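Local coordinates for putative methyl-accepting chemotaxis signal transduction protein (Campylobacter jejuni subsp. jejuni serotype O:2, PDB 4XMR) that serves as a chemoreceptor (Tlp3, CcmL) whose tandem-PAS sensory domain binds isoleucine and probably relays its presence across the membrane to direct chemotaxis, at residues K16-L21 / A238-S243; K45-L50 / N63-I68; I76-V81 / V159-E164; L166-A171 / T190-L195; N215-K220 / G228-V233. All coordinates share one frame; numbering follows the deposited sequence. Where two conformers were deposited one is given.

Contact 1: residues K16-L21 / A238-S243; sequences KNQTDL and ACITES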
# COMPACT_ATOMS: atom_id res chain seq x y z
N LYS B 16 -3.36 13.73 21.37
CA LYS B 16 -4.17 13.56 20.17
C LYS B 16 -3.28 13.24 18.98
O LYS B 16 -3.59 12.37 18.16
CB LYS B 16 -5.01 14.81 19.92
CG LYS B 16 -5.78 14.79 18.60
CD LYS B 16 -6.75 15.97 18.51
CE LYS B 16 -6.72 16.63 17.14
NZ LYS B 16 -7.07 15.68 16.06
N ASN B 17 -2.16 13.94 18.85
CA ASN B 17 -1.26 13.67 17.74
C ASN B 17 -0.61 12.30 17.86
O ASN B 17 -0.52 11.57 16.87
CB ASN B 17 -0.21 14.76 17.55
CG ASN B 17 0.54 14.62 16.23
OD1 ASN B 17 -0.01 14.86 15.15
ND2 ASN B 17 1.80 14.22 16.31
N GLN B 18 -0.17 11.93 19.06
CA GLN B 18 0.41 10.60 19.24
C GLN B 18 -0.61 9.52 18.88
O GLN B 18 -0.26 8.52 18.25
CB GLN B 18 0.92 10.39 20.67
CG GLN B 18 2.12 11.26 21.03
CD GLN B 18 3.34 10.92 20.20
OE1 GLN B 18 3.61 11.55 19.19
NE2 GLN B 18 4.08 9.90 20.63
N THR B 19 -1.87 9.75 19.22
CA THR B 19 -2.94 8.83 18.85
C THR B 19 -3.06 8.74 17.33
O THR B 19 -3.17 7.65 16.77
CB THR B 19 -4.28 9.29 19.43
OG1 THR B 19 -4.19 9.28 20.85
CG2 THR B 19 -5.41 8.35 19.01
N ASP B 20 -3.01 9.89 16.66
CA ASP B 20 -3.06 9.91 15.20
C ASP B 20 -1.91 9.14 14.58
O ASP B 20 -2.09 8.39 13.61
CB ASP B 20 -3.04 11.35 14.67
CG ASP B 20 -4.34 12.09 14.92
OD1 ASP B 20 -5.37 11.45 15.21
OD2 ASP B 20 -4.32 13.33 14.82
N LEU B 21 -0.71 9.33 15.11
CA LEU B 21 0.44 8.61 14.55
C LEU B 21 0.38 7.12 14.81
O LEU B 21 0.74 6.31 13.94
CB LEU B 21 1.76 9.22 15.03
CG LEU B 21 1.95 10.69 14.65
CD1 LEU B 21 3.34 11.11 15.04
CD2 LEU B 21 1.69 10.93 13.17
N ALA B 238 0.67 -2.81 18.31
CA ALA B 238 1.31 -1.60 17.82
C ALA B 238 1.42 -0.60 18.96
O ALA B 238 0.45 -0.39 19.69
CB ALA B 238 0.52 -0.99 16.66
N CYS B 239 2.58 0.02 19.09
CA CYS B 239 2.81 1.01 20.15
C CYS B 239 3.45 2.28 19.62
O CYS B 239 4.12 2.27 18.57
CB CYS B 239 3.75 0.44 21.21
SG CYS B 239 3.18 -1.03 22.08
N ILE B 240 3.25 3.37 20.35
CA ILE B 240 3.99 4.60 20.16
C ILE B 240 4.47 5.06 21.53
O ILE B 240 3.73 4.98 22.53
CB ILE B 240 3.13 5.68 19.46
CG1 ILE B 240 3.99 6.84 18.99
CG2 ILE B 240 1.95 6.14 20.34
CD1 ILE B 240 3.27 7.78 18.04
N THR B 241 5.72 5.49 21.62
CA THR B 241 6.22 5.99 22.89
C THR B 241 7.08 7.22 22.68
O THR B 241 7.63 7.43 21.59
CB THR B 241 7.05 4.95 23.69
OG1 THR B 241 8.31 4.73 23.03
CG2 THR B 241 6.31 3.63 23.84
N GLU B 242 7.17 8.03 23.73
CA GLU B 242 7.99 9.23 23.70
C GLU B 242 8.56 9.49 25.08
O GLU B 242 7.96 9.12 26.09
CB GLU B 242 7.16 10.43 23.25
CG GLU B 242 7.96 11.69 23.01
CD GLU B 242 9.11 11.49 22.03
OE1 GLU B 242 10.20 11.03 22.45
OE2 GLU B 242 8.94 11.81 20.84
N SER B 243 9.71 10.14 25.13
CA SER B 243 10.27 10.60 26.40
C SER B 243 9.32 11.57 27.09
O SER B 243 8.73 12.45 26.45
CB SER B 243 11.60 11.30 26.16
OG SER B 243 12.03 11.97 27.32
O HOH W 1 3.46 8.29 23.10
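Gln18 NE2 gives a hydrogen to a water 3.0 Å away, and the same water reaches on, weakly, to Ile240 O, so a single solvent molecule links helix 9-48 to strand 236-243, the middle strand of its sheet. This is helix-on-sheet packing: the long N-terminal helix packs on the second antiparallel sheet of the tandem-PAS domain, running roughly antiparallel to this strand (144°). The Gln18 chain is bent at its second torsion (chi2 -65°), which brings the amide obliquely across the Ile240 side chain. NE2 therefore passes 3.4 Å from Ile240 CD1, with Glu242 CB farther off at 4.1 Å. Glutamine suits this margin, since its methylenes pack while its amide still meets water. Ile240, by contrast, is wholly apolar and buried; its CG1 stands anti to the backbone N (chi1 -168°), and the terminal CD1 is carried in toward the helix, where Leu22 also touches the side chain. Leu21 turns partly to the second subunit, packing on its Asp20. Beyond the apolar patch, Glu242 OE1 takes the N-H of Ser243, 2.9 Å from N, through its anti lone pair. The methyl Ile240 CD1 closes against Leu21 CB at 3.7 Å.

Contact 2: residues K45-L50 / N63-I68; sequences KDIANL and NNVGPI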
# COMPACT_ATOMS: atom_id res chain seq x y z
N LYS B 45 -9.13 -17.59 -7.50
CA LYS B 45 -10.21 -17.55 -8.47
C LYS B 45 -9.70 -17.87 -9.88
O LYS B 45 -10.35 -18.61 -10.62
CB LYS B 45 -10.92 -16.19 -8.44
CG LYS B 45 -12.16 -16.07 -9.31
CD LYS B 45 -12.81 -14.70 -9.15
CE LYS B 45 -14.00 -14.53 -10.08
NZ LYS B 45 -14.69 -13.23 -9.86
N ASP B 46 -8.53 -17.36 -10.24
CA ASP B 46 -7.98 -17.67 -11.55
C ASP B 46 -7.57 -19.14 -11.66
O ASP B 46 -7.75 -19.75 -12.71
CB ASP B 46 -6.81 -16.73 -11.88
CG ASP B 46 -7.26 -15.51 -12.65
OD1 ASP B 46 -8.24 -15.60 -13.43
OD2 ASP B 46 -6.61 -14.45 -12.50
N ILE B 47 -7.05 -19.73 -10.59
CA ILE B 47 -6.71 -21.15 -10.64
C ILE B 47 -7.98 -22.00 -10.78
O ILE B 47 -8.05 -22.90 -11.62
CB ILE B 47 -5.88 -21.58 -9.41
CG1 ILE B 47 -4.53 -20.87 -9.43
CG2 ILE B 47 -5.70 -23.10 -9.41
CD1 ILE B 47 -3.75 -21.00 -8.13
N ALA B 48 -8.98 -21.69 -9.96
CA ALA B 48 -10.22 -22.45 -9.97
C ALA B 48 -11.03 -22.24 -11.25
O ALA B 48 -11.93 -23.03 -11.55
CB ALA B 48 -11.04 -22.11 -8.74
N ASN B 49 -10.70 -21.20 -12.01
CA ASN B 49 -11.35 -20.95 -13.30
C ASN B 49 -10.83 -21.85 -14.42
O ASN B 49 -11.43 -21.92 -15.49
CB ASN B 49 -11.16 -19.48 -13.69
CG ASN B 49 -11.94 -19.10 -14.93
OD1 ASN B 49 -13.14 -19.36 -15.02
ND2 ASN B 49 -11.26 -18.50 -15.89
N LEU B 50 -9.72 -22.53 -14.18
CA LEU B 50 -9.22 -23.53 -15.12
C LEU B 50 -10.21 -24.69 -15.17
O LEU B 50 -10.87 -24.98 -14.17
CB LEU B 50 -7.85 -24.05 -14.68
CG LEU B 50 -6.68 -23.07 -14.83
CD1 LEU B 50 -5.45 -23.62 -14.11
CD2 LEU B 50 -6.37 -22.79 -16.31
N ASN B 63 1.62 -27.44 -16.28
CA ASN B 63 1.47 -26.66 -17.50
C ASN B 63 0.47 -25.52 -17.42
O ASN B 63 0.66 -24.49 -18.06
CB ASN B 63 1.12 -27.57 -18.67
CG ASN B 63 2.26 -28.49 -19.05
OD1 ASN B 63 3.42 -28.20 -18.79
ND2 ASN B 63 1.92 -29.61 -19.68
N ASN B 64 -0.60 -25.70 -16.64
CA ASN B 64 -1.68 -24.73 -16.61
C ASN B 64 -1.68 -23.84 -15.38
O ASN B 64 -2.00 -22.65 -15.48
CB ASN B 64 -3.04 -25.42 -16.73
CG ASN B 64 -3.23 -26.11 -18.06
OD1 ASN B 64 -3.43 -25.45 -19.07
ND2 ASN B 64 -3.17 -27.43 -18.06
N VAL B 65 -1.33 -24.39 -14.22
CA VAL B 65 -1.27 -23.58 -13.01
C VAL B 65 0.04 -22.80 -12.93
O VAL B 65 0.06 -21.65 -12.49
CB VAL B 65 -1.47 -24.44 -11.74
CG1 VAL B 65 -1.35 -23.59 -10.48
CG2 VAL B 65 -2.85 -25.11 -11.78
N GLY B 66 1.14 -23.41 -13.38
CA GLY B 66 2.44 -22.79 -13.25
C GLY B 66 2.54 -21.37 -13.79
O GLY B 66 3.03 -20.48 -13.09
N PRO B 67 2.10 -21.14 -15.03
CA PRO B 67 2.18 -19.77 -15.56
C PRO B 67 1.40 -18.78 -14.70
O PRO B 67 1.84 -17.64 -14.53
CB PRO B 67 1.57 -19.90 -16.96
CG PRO B 67 1.86 -21.31 -17.36
CD PRO B 67 1.68 -22.10 -16.07
N ILE B 68 0.26 -19.19 -14.16
CA ILE B 68 -0.53 -18.28 -13.34
C ILE B 68 0.23 -17.90 -12.07
O ILE B 68 0.28 -16.72 -11.69
CB ILE B 68 -1.91 -18.89 -12.97
CG1 ILE B 68 -2.62 -19.41 -14.22
CG2 ILE B 68 -2.76 -17.85 -12.28
CD1 ILE B 68 -4.03 -19.97 -13.95
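Late in helix 9-48 the backbone comes close to helix 58-76, with Ile47 CA 6.4 Å from Val65 CA, while Leu50 CA, in the loop that follows, stays 7.8 Å from Asn64 CA. No hydrogen bond crosses the gap; branched aliphatic side chains fill it. Leu50 does most of the work. Its CG lies anti to its own carbonyl carbon (chi1 -71°), which aims the isobutyl group at the opposing helix, and the single methyl CD1 settles among three residues: 3.8 Å from Val65 CG2, 3.8 Å from Asn64 O and 3.9 Å from Ile68 CD1. Leu50 and Ile68 reach for each other end on, whereas Val65 lies athwart the leucine. The same Ile68 CD1 also lies 3.9 Å from Asp46 O, so the one methyl meets both Leu50 and the Asp46 carbonyl. Ile47 adds a looser methyl contact, CG2 to Val65 CG2 at 4.2 Å. Beta-branched residues suit this last pair, because their methyls sit close to the backbone just where the two CA atoms are nearest.

The polar neighbour Asp46 is buried, yet its OD2 is held by Tyr72 OH and by His74 of the second subunit. Tyr71 of that subunit packs on both Asp46 and Ile68, Leu55 of the connecting loop touches Leu50 and Val65, and Lys149, from strand 139-149, bonds to the carbonyls of Ala48 and Leu50: the helix pair thus touches the second subunit and is tied by Lys149 to strand 139-149.

Contact 3: residues I76-V81 / V159-E164; sequences INALNV and VDIPSE. With ILE (isoleucine), chain E.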
# COMPACT_ATOMS: atom_id res chain seq x y z
N ILE B 76 3.27 -8.73 -7.96
CA ILE B 76 3.39 -8.15 -6.63
C ILE B 76 4.79 -8.32 -6.03
O ILE B 76 5.05 -7.88 -4.91
CB ILE B 76 2.31 -8.73 -5.68
CG1 ILE B 76 1.98 -7.76 -4.52
CG2 ILE B 76 2.71 -10.12 -5.18
CD1 ILE B 76 0.74 -8.14 -3.71
N ASN B 77 5.70 -8.94 -6.79
CA ASN B 77 7.04 -9.26 -6.30
C ASN B 77 7.00 -10.11 -5.02
O ASN B 77 7.74 -9.86 -4.07
CB ASN B 77 7.90 -8.00 -6.10
CG ASN B 77 9.36 -8.32 -5.91
OD1 ASN B 77 9.87 -9.29 -6.47
ND2 ASN B 77 10.05 -7.52 -5.10
N ALA B 78 6.13 -11.12 -5.00
CA ALA B 78 6.10 -12.05 -3.87
C ALA B 78 7.37 -12.90 -3.85
O ALA B 78 8.04 -13.07 -4.87
CB ALA B 78 4.87 -12.95 -3.96
N LEU B 79 7.71 -13.48 -2.69
CA LEU B 79 8.91 -14.30 -2.60
C LEU B 79 8.68 -15.69 -3.20
O LEU B 79 9.47 -16.16 -4.00
CB LEU B 79 9.38 -14.41 -1.15
CG LEU B 79 10.76 -15.04 -1.02
CD1 LEU B 79 11.81 -14.07 -1.55
CD2 LEU B 79 11.03 -15.41 0.44
N ASN B 80 7.59 -16.34 -2.79
CA ASN B 80 7.21 -17.65 -3.28
C ASN B 80 5.71 -17.63 -3.51
O ASN B 80 4.96 -17.06 -2.71
CB ASN B 80 7.46 -18.74 -2.22
CG ASN B 80 8.92 -18.93 -1.87
OD1 ASN B 80 9.78 -19.12 -2.74
ND2 ASN B 80 9.20 -18.94 -0.59
N VAL B 81 5.27 -18.26 -4.59
CA VAL B 81 3.85 -18.48 -4.84
C VAL B 81 3.72 -19.94 -5.26
O VAL B 81 4.46 -20.38 -6.13
CB VAL B 81 3.30 -17.53 -5.92
CG1 VAL B 81 1.84 -17.84 -6.21
CG2 VAL B 81 3.46 -16.09 -5.50
N VAL B 159 1.06 -18.01 -0.61
CA VAL B 159 1.76 -16.82 -1.06
C VAL B 159 2.66 -16.34 0.09
O VAL B 159 2.15 -16.06 1.18
CB VAL B 159 0.77 -15.70 -1.46
CG1 VAL B 159 1.51 -14.41 -1.78
CG2 VAL B 159 -0.10 -16.15 -2.63
N ASP B 160 3.97 -16.28 -0.15
CA ASP B 160 4.90 -15.84 0.87
C ASP B 160 5.36 -14.42 0.58
O ASP B 160 5.91 -14.14 -0.50
CB ASP B 160 6.17 -16.71 0.92
CG ASP B 160 5.90 -18.15 1.32
OD1 ASP B 160 4.81 -18.48 1.80
OD2 ASP B 160 6.84 -18.96 1.13
N ILE B 161 5.12 -13.53 1.54
CA ILE B 161 5.60 -12.16 1.46
C ILE B 161 6.65 -11.97 2.58
O ILE B 161 6.38 -12.30 3.72
CB ILE B 161 4.43 -11.15 1.65
CG1 ILE B 161 3.25 -11.46 0.70
CG2 ILE B 161 4.94 -9.71 1.53
CD1 ILE B 161 3.58 -11.38 -0.78
N PRO B 162 7.85 -11.46 2.24
CA PRO B 162 8.84 -11.28 3.31
C PRO B 162 8.31 -10.36 4.40
O PRO B 162 7.73 -9.31 4.10
CB PRO B 162 10.01 -10.59 2.59
CG PRO B 162 9.86 -11.03 1.16
CD PRO B 162 8.36 -11.05 0.93
N SER B 163 8.47 -10.77 5.66
CA SER B 163 8.05 -9.92 6.76
C SER B 163 8.82 -8.60 6.76
O SER B 163 8.33 -7.58 7.26
CB SER B 163 8.14 -10.65 8.10
OG SER B 163 9.40 -11.25 8.28
N GLU B 164 10.01 -8.60 6.16
CA GLU B 164 10.79 -7.39 5.99
C GLU B 164 10.03 -6.31 5.20
O GLU B 164 10.26 -5.12 5.41
CB GLU B 164 12.14 -7.71 5.34
CG GLU B 164 13.12 -6.55 5.34
CD GLU B 164 14.48 -6.93 4.78
OE1 GLU B 164 14.66 -8.09 4.36
OE2 GLU B 164 15.36 -6.06 4.77
N ILE E . 7.30 -20.98 2.88
CA ILE E . 6.74 -22.31 2.70
C ILE E . 7.31 -23.21 3.79
O ILE E . 6.72 -24.22 4.15
CB ILE E . 7.03 -22.87 1.28
CG1 ILE E . 6.15 -24.10 1.01
CG2 ILE E . 8.50 -23.19 1.10
CD1 ILE E . 6.16 -24.56 -0.43
OXT ILE E . 8.37 -22.91 4.35
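Backbone hydrogen bonds first join Leu79, Asn80 and Asp160. Asp160 N meets Asn80 O at 2.9 Å in an almost perfectly straight bond (179°), and Leu79 N reaches Asp160 O, also at 2.9 Å. Because Leu79 and Asn80 both face Asp160, the antiparallel strands carry a classic beta bulge here, just after a Schellman motif with Asn77 at its positive-phi position has ended helix 58-76.

The side chains of Asn80 and Asp160 form the second, polar group. Asn80 ND2 gives a hydrogen to Asp160 OD2 at 2.9 Å, with OD2 close to the plane of the amide, which meets the anti side of the carboxylate; the two flat groups are turned 78° apart. The same OD2 takes the ammonium of the bound isoleucine, 2.7 Å from its N, while OD1 is held by Tyr82 and Thr142. Gln94 bonds to Asn80 OD1 and so helps fix how the amide is turned, and ND2 also bonds Asp133 OD2.

Apolar contacts flank these bonds: Ala78 CB nestles 3.8 Å from Ile161 CD1, Leu79 CB rests 4.1 Å from Pro162 CD, and Val81 faces Val159 toward helix 9-48.

A carboxylate gripped at both oxygens is probably held in place to receive the ligand's amino group, which Asp133 shares. Asn80, with Tyr82 and Thr142, probably helps orient Asp160, consistent with selection for the alpha-amino group common to amino acids.

Contact 4: residues L166-A171 / T190-L195; sequences LQNLVA and TNKELL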
# COMPACT_ATOMS: atom_id res chain seq x y z
N LEU B 166 6.84 -5.61 5.57
CA LEU B 166 6.03 -4.91 6.55
C LEU B 166 6.92 -4.06 7.46
O LEU B 166 6.57 -2.94 7.82
CB LEU B 166 5.16 -5.90 7.32
CG LEU B 166 4.33 -5.24 8.42
CD1 LEU B 166 3.47 -4.10 7.86
CD2 LEU B 166 3.47 -6.31 9.06
N GLN B 167 8.09 -4.58 7.85
CA GLN B 167 9.02 -3.78 8.65
C GLN B 167 9.38 -2.50 7.92
O GLN B 167 9.38 -1.42 8.50
CB GLN B 167 10.31 -4.55 8.99
CG GLN B 167 11.58 -3.67 9.15
CD GLN B 167 11.55 -2.72 10.36
OE1 GLN B 167 10.96 -3.02 11.39
NE2 GLN B 167 12.21 -1.58 10.23
N ASN B 168 9.68 -2.63 6.63
CA ASN B 168 10.06 -1.45 5.87
C ASN B 168 8.95 -0.40 5.80
O ASN B 168 9.21 0.80 5.89
CB ASN B 168 10.53 -1.84 4.47
CG ASN B 168 11.88 -2.54 4.48
OD1 ASN B 168 12.62 -2.46 5.45
ND2 ASN B 168 12.20 -3.23 3.39
N LEU B 169 7.71 -0.86 5.66
CA LEU B 169 6.57 0.05 5.68
C LEU B 169 6.44 0.76 7.03
O LEU B 169 6.23 1.97 7.09
CB LEU B 169 5.29 -0.72 5.40
CG LEU B 169 5.13 -1.12 3.93
CD1 LEU B 169 4.04 -2.16 3.76
CD2 LEU B 169 4.80 0.12 3.11
N VAL B 170 6.56 0.01 8.11
CA VAL B 170 6.45 0.61 9.44
C VAL B 170 7.56 1.63 9.67
O VAL B 170 7.32 2.72 10.21
CB VAL B 170 6.48 -0.47 10.53
CG1 VAL B 170 6.60 0.18 11.93
CG2 VAL B 170 5.24 -1.31 10.44
N ALA B 171 8.78 1.30 9.24
CA ALA B 171 9.91 2.19 9.46
C ALA B 171 9.75 3.57 8.81
O ALA B 171 10.34 4.55 9.26
CB ALA B 171 11.20 1.53 8.99
N THR B 190 10.17 1.91 13.81
CA THR B 190 10.63 3.10 13.10
C THR B 190 12.10 3.37 13.41
O THR B 190 12.91 3.65 12.52
CB THR B 190 9.81 4.31 13.52
OG1 THR B 190 8.44 4.05 13.20
CG2 THR B 190 10.28 5.56 12.79
N ASN B 191 12.43 3.28 14.69
CA ASN B 191 13.81 3.34 15.12
C ASN B 191 14.34 1.92 15.11
O ASN B 191 14.04 1.13 16.01
CB ASN B 191 13.88 3.96 16.52
CG ASN B 191 15.28 3.94 17.12
OD1 ASN B 191 16.26 3.57 16.46
ND2 ASN B 191 15.39 4.36 18.37
N LYS B 192 15.12 1.58 14.09
CA LYS B 192 15.56 0.20 13.90
C LYS B 192 16.45 -0.32 15.03
O LYS B 192 16.69 -1.52 15.13
CB LYS B 192 16.19 -0.01 12.52
CG LYS B 192 15.15 -0.01 11.40
CD LYS B 192 15.73 -0.29 10.01
CE LYS B 192 14.67 -0.09 8.93
NZ LYS B 192 15.14 -0.37 7.55
N GLU B 193 16.92 0.58 15.90
CA GLU B 193 17.64 0.17 17.10
C GLU B 193 16.76 -0.63 18.07
O GLU B 193 17.26 -1.46 18.83
CB GLU B 193 18.26 1.37 17.81
CG GLU B 193 19.44 1.99 17.08
CD GLU B 193 20.39 2.73 18.02
OE1 GLU B 193 19.95 3.14 19.12
OE2 GLU B 193 21.58 2.88 17.67
N LEU B 194 15.46 -0.37 18.06
CA LEU B 194 14.53 -1.09 18.93
C LEU B 194 14.46 -2.57 18.59
O LEU B 194 13.93 -3.36 19.37
CB LEU B 194 13.12 -0.48 18.85
CG LEU B 194 12.96 0.92 19.45
CD1 LEU B 194 11.48 1.28 19.50
CD2 LEU B 194 13.61 1.03 20.83
N LEU B 195 14.98 -2.95 17.42
CA LEU B 195 14.93 -4.34 16.99
C LEU B 195 16.02 -5.19 17.64
O LEU B 195 15.95 -6.42 17.64
CB LEU B 195 15.04 -4.44 15.47
CG LEU B 195 13.88 -3.81 14.70
CD1 LEU B 195 14.12 -3.92 13.21
CD2 LEU B 195 12.55 -4.45 15.08
O HOH W 2 13.25 4.43 10.13
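Water joins the carbonyls of Ala171 and Thr190, giving a hydrogen to Ala171 O at 3.0 Å; its other link, to Thr190 O, is unusually short and its length doubtful. The contact joins helix 163-171, which leads from the first sheet of the tandem-PAS fold toward the second, to the turn that follows strand 186-189. The chains come very close at this point, Ala171 CA to Thr190 CA being 3.8 Å, and a residue as small as alanine suits so tight a passage.

Among direct polar groups, Thr190 OG1 turns to Thr177 O in the neighbouring strand, while Val170 O takes the Thr173 hydroxyl. Within the loop, Asn191 OD1 accepts from Glu193 N at 3.1 Å, an Asx turn that leads into the 3-10 segment 192-195, with the donor above the carbonyl plane of the amide.

Packing supplies the rest. Lys192, extended beyond CG, reaches across to the helix, with CE 3.8 Å from Ala171 CB, so its methylenes cover the alanine while the ammonium stays at the rim near Asn168. The Gln167 amide crosses this chain in the modelled one of two conformers, so its exact placing is tentative; its OE1 accepts from Ala189 N. Leu195 comes from the opposite direction, with CD1 3.8 Å from Gln167 OE1. Thr190 CG2 lies 3.7 Å from Ala171 O.

Contact 5: residues N215-K220 / G228-V233; sequences NFFSYK and GACTKV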
# COMPACT_ATOMS: atom_id res chain seq x y z
N ASN B 215 -4.95 3.80 25.37
CA ASN B 215 -4.92 4.55 26.62
C ASN B 215 -3.47 4.86 26.99
O ASN B 215 -2.65 3.95 27.11
CB ASN B 215 -5.61 3.77 27.73
CG ASN B 215 -7.07 3.51 27.43
OD1 ASN B 215 -7.78 4.39 26.96
ND2 ASN B 215 -7.52 2.29 27.69
N PHE B 216 -3.15 6.13 27.16
CA PHE B 216 -1.78 6.50 27.47
C PHE B 216 -1.36 6.13 28.88
O PHE B 216 -2.13 6.25 29.84
CB PHE B 216 -1.54 7.98 27.22
CG PHE B 216 -1.51 8.31 25.77
CD1 PHE B 216 -0.32 8.26 25.06
CD2 PHE B 216 -2.68 8.63 25.10
CE1 PHE B 216 -0.29 8.55 23.71
CE2 PHE B 216 -2.66 8.91 23.75
CZ PHE B 216 -1.47 8.87 23.05
N PHE B 217 -0.11 5.71 29.00
CA PHE B 217 0.45 5.31 30.28
C PHE B 217 1.88 5.80 30.45
O PHE B 217 2.60 6.01 29.47
CB PHE B 217 0.42 3.79 30.42
CG PHE B 217 1.02 3.05 29.25
CD1 PHE B 217 2.40 2.94 29.11
CD2 PHE B 217 0.20 2.46 28.30
CE1 PHE B 217 2.95 2.24 28.03
CE2 PHE B 217 0.74 1.77 27.22
CZ PHE B 217 2.11 1.66 27.09
N SER B 218 2.28 5.96 31.70
CA SER B 218 3.67 6.25 32.03
C SER B 218 4.42 4.96 32.30
O SER B 218 3.85 3.99 32.81
CB SER B 218 3.76 7.17 33.25
OG SER B 218 3.22 8.44 32.96
N TYR B 219 5.69 4.93 31.92
CA TYR B 219 6.55 3.81 32.24
C TYR B 219 7.99 4.30 32.23
O TYR B 219 8.26 5.44 31.83
CB TYR B 219 6.35 2.64 31.25
CG TYR B 219 6.96 2.86 29.88
CD1 TYR B 219 6.32 3.65 28.92
CD2 TYR B 219 8.18 2.28 29.54
CE1 TYR B 219 6.87 3.85 27.67
CE2 TYR B 219 8.74 2.47 28.29
CZ TYR B 219 8.08 3.26 27.36
OH TYR B 219 8.64 3.46 26.12
N LYS B 220 8.91 3.47 32.70
CA LYS B 220 10.31 3.88 32.71
C LYS B 220 11.22 2.79 32.16
O LYS B 220 10.97 1.60 32.36
CB LYS B 220 10.76 4.29 34.11
CG LYS B 220 10.76 3.16 35.12
CD LYS B 220 11.27 3.62 36.48
CE LYS B 220 11.33 2.45 37.46
NZ LYS B 220 11.82 2.86 38.80
N GLY B 228 3.53 6.18 26.75
CA GLY B 228 3.24 5.30 25.64
C GLY B 228 1.77 4.99 25.50
O GLY B 228 0.99 5.21 26.43
N ALA B 229 1.40 4.47 24.33
CA ALA B 229 0.08 3.88 24.14
C ALA B 229 0.25 2.75 23.14
O ALA B 229 1.08 2.84 22.22
CB ALA B 229 -0.90 4.91 23.60
N CYS B 230 -0.51 1.69 23.32
CA CYS B 230 -0.47 0.57 22.39
C CYS B 230 -1.88 0.14 22.03
O CYS B 230 -2.85 0.47 22.73
CB CYS B 230 0.26 -0.64 22.98
SG CYS B 230 1.93 -0.37 23.58
N THR B 231 -1.99 -0.62 20.95
CA THR B 231 -3.27 -1.19 20.56
C THR B 231 -3.06 -2.50 19.83
O THR B 231 -2.03 -2.71 19.17
CB THR B 231 -4.07 -0.22 19.67
OG1 THR B 231 -5.39 -0.74 19.48
CG2 THR B 231 -3.39 -0.01 18.30
N LYS B 232 -4.04 -3.39 19.93
CA LYS B 232 -3.98 -4.64 19.19
C LYS B 232 -4.34 -4.38 17.74
O LYS B 232 -5.28 -3.65 17.43
CB LYS B 232 -4.94 -5.67 19.79
CG LYS B 232 -4.56 -6.13 21.18
CD LYS B 232 -3.13 -6.65 21.24
CE LYS B 232 -2.94 -7.89 20.38
NZ LYS B 232 -1.57 -8.45 20.52
N VAL B 233 -3.57 -4.98 16.84
CA VAL B 233 -3.88 -4.95 15.41
C VAL B 233 -3.71 -6.38 14.91
O VAL B 233 -2.59 -6.85 14.72
CB VAL B 233 -2.97 -3.99 14.61
CG1 VAL B 233 -3.52 -3.82 13.19
CG2 VAL B 233 -2.83 -2.63 15.31
O HOH W 3 -2.26 1.69 25.67
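The beta hairpin of strands 217-221 and 224-233 includes the pair Phe217-Gly228. Two backbone bonds tie this antiparallel hydrogen-bonded pair: Phe217 N to Gly228 O at 2.8 Å and Gly228 N to Phe217 O at 2.9 Å. Phe216 CA adds a C-H···O contact to the same carbonyl oxygen, Gly228 O, which thus meets both an N-H and a C-H donor.

The Phe217 ring explains why glycine fits its partner position. With CG between the backbone N and the carbonyl carbon (chi1 51°), the ring folds back across the neighbouring strand and lays a face on it: Gly228 O sits 3.3 Å above the ring plane over its centre, and Gly228 CA makes a CH-pi contact, 4.2 Å from the ring centroid. Glycine, with no side chain, lets the ring lie directly on the backbone. At the edge of this ring, near its plane, Cys230 SG lies 4.1 Å from Phe217 CZ, a sulfur-aromatic contact; the same sulfur is disulfide-bonded to Cys239 on the adjoining strand 236-243.

Phe216 turns toward Leu15, Gln18 and Thr19 of helix 9-48. Ala229 CB, small enough to slip under it, is 3.8 Å from the Phe216 ring centroid, over one face. Farther along, Cys230 N gives its hydrogen to a water at 2.9 Å that also lies close to Asn215 O.

Helix 202-211 packs on Phe217. The ring over its cross-strand glycine fits the aromatic rescue of glycine seen in antiparallel sheets, here on the outermost strand 217-221 of the second PAS sheet.

Overall arrangement
Contacts 1, 2 and 3 are buried, contacts 4 and 5 partly so. Contacts 1 and 2 both use helix 9-48, yet their centres lie about 45 Å apart on opposite sides of the chain's centre, and each touches the second subunit: aliphatic packing prevails in contact 2, whereas water and a glutamine amide share the work in contact 1. Contacts 1 and 5 meet directly on the second sheet through the Cys230-Cys239 disulfide, and aromatic faces dominate the latter. Contact 3, in the first sheet, is the one at the isoleucine site and the richest in charged hydrogen bonding. Contact 4 follows it along helix 163-171, with lysine methylenes and water in place of a buried carboxylate.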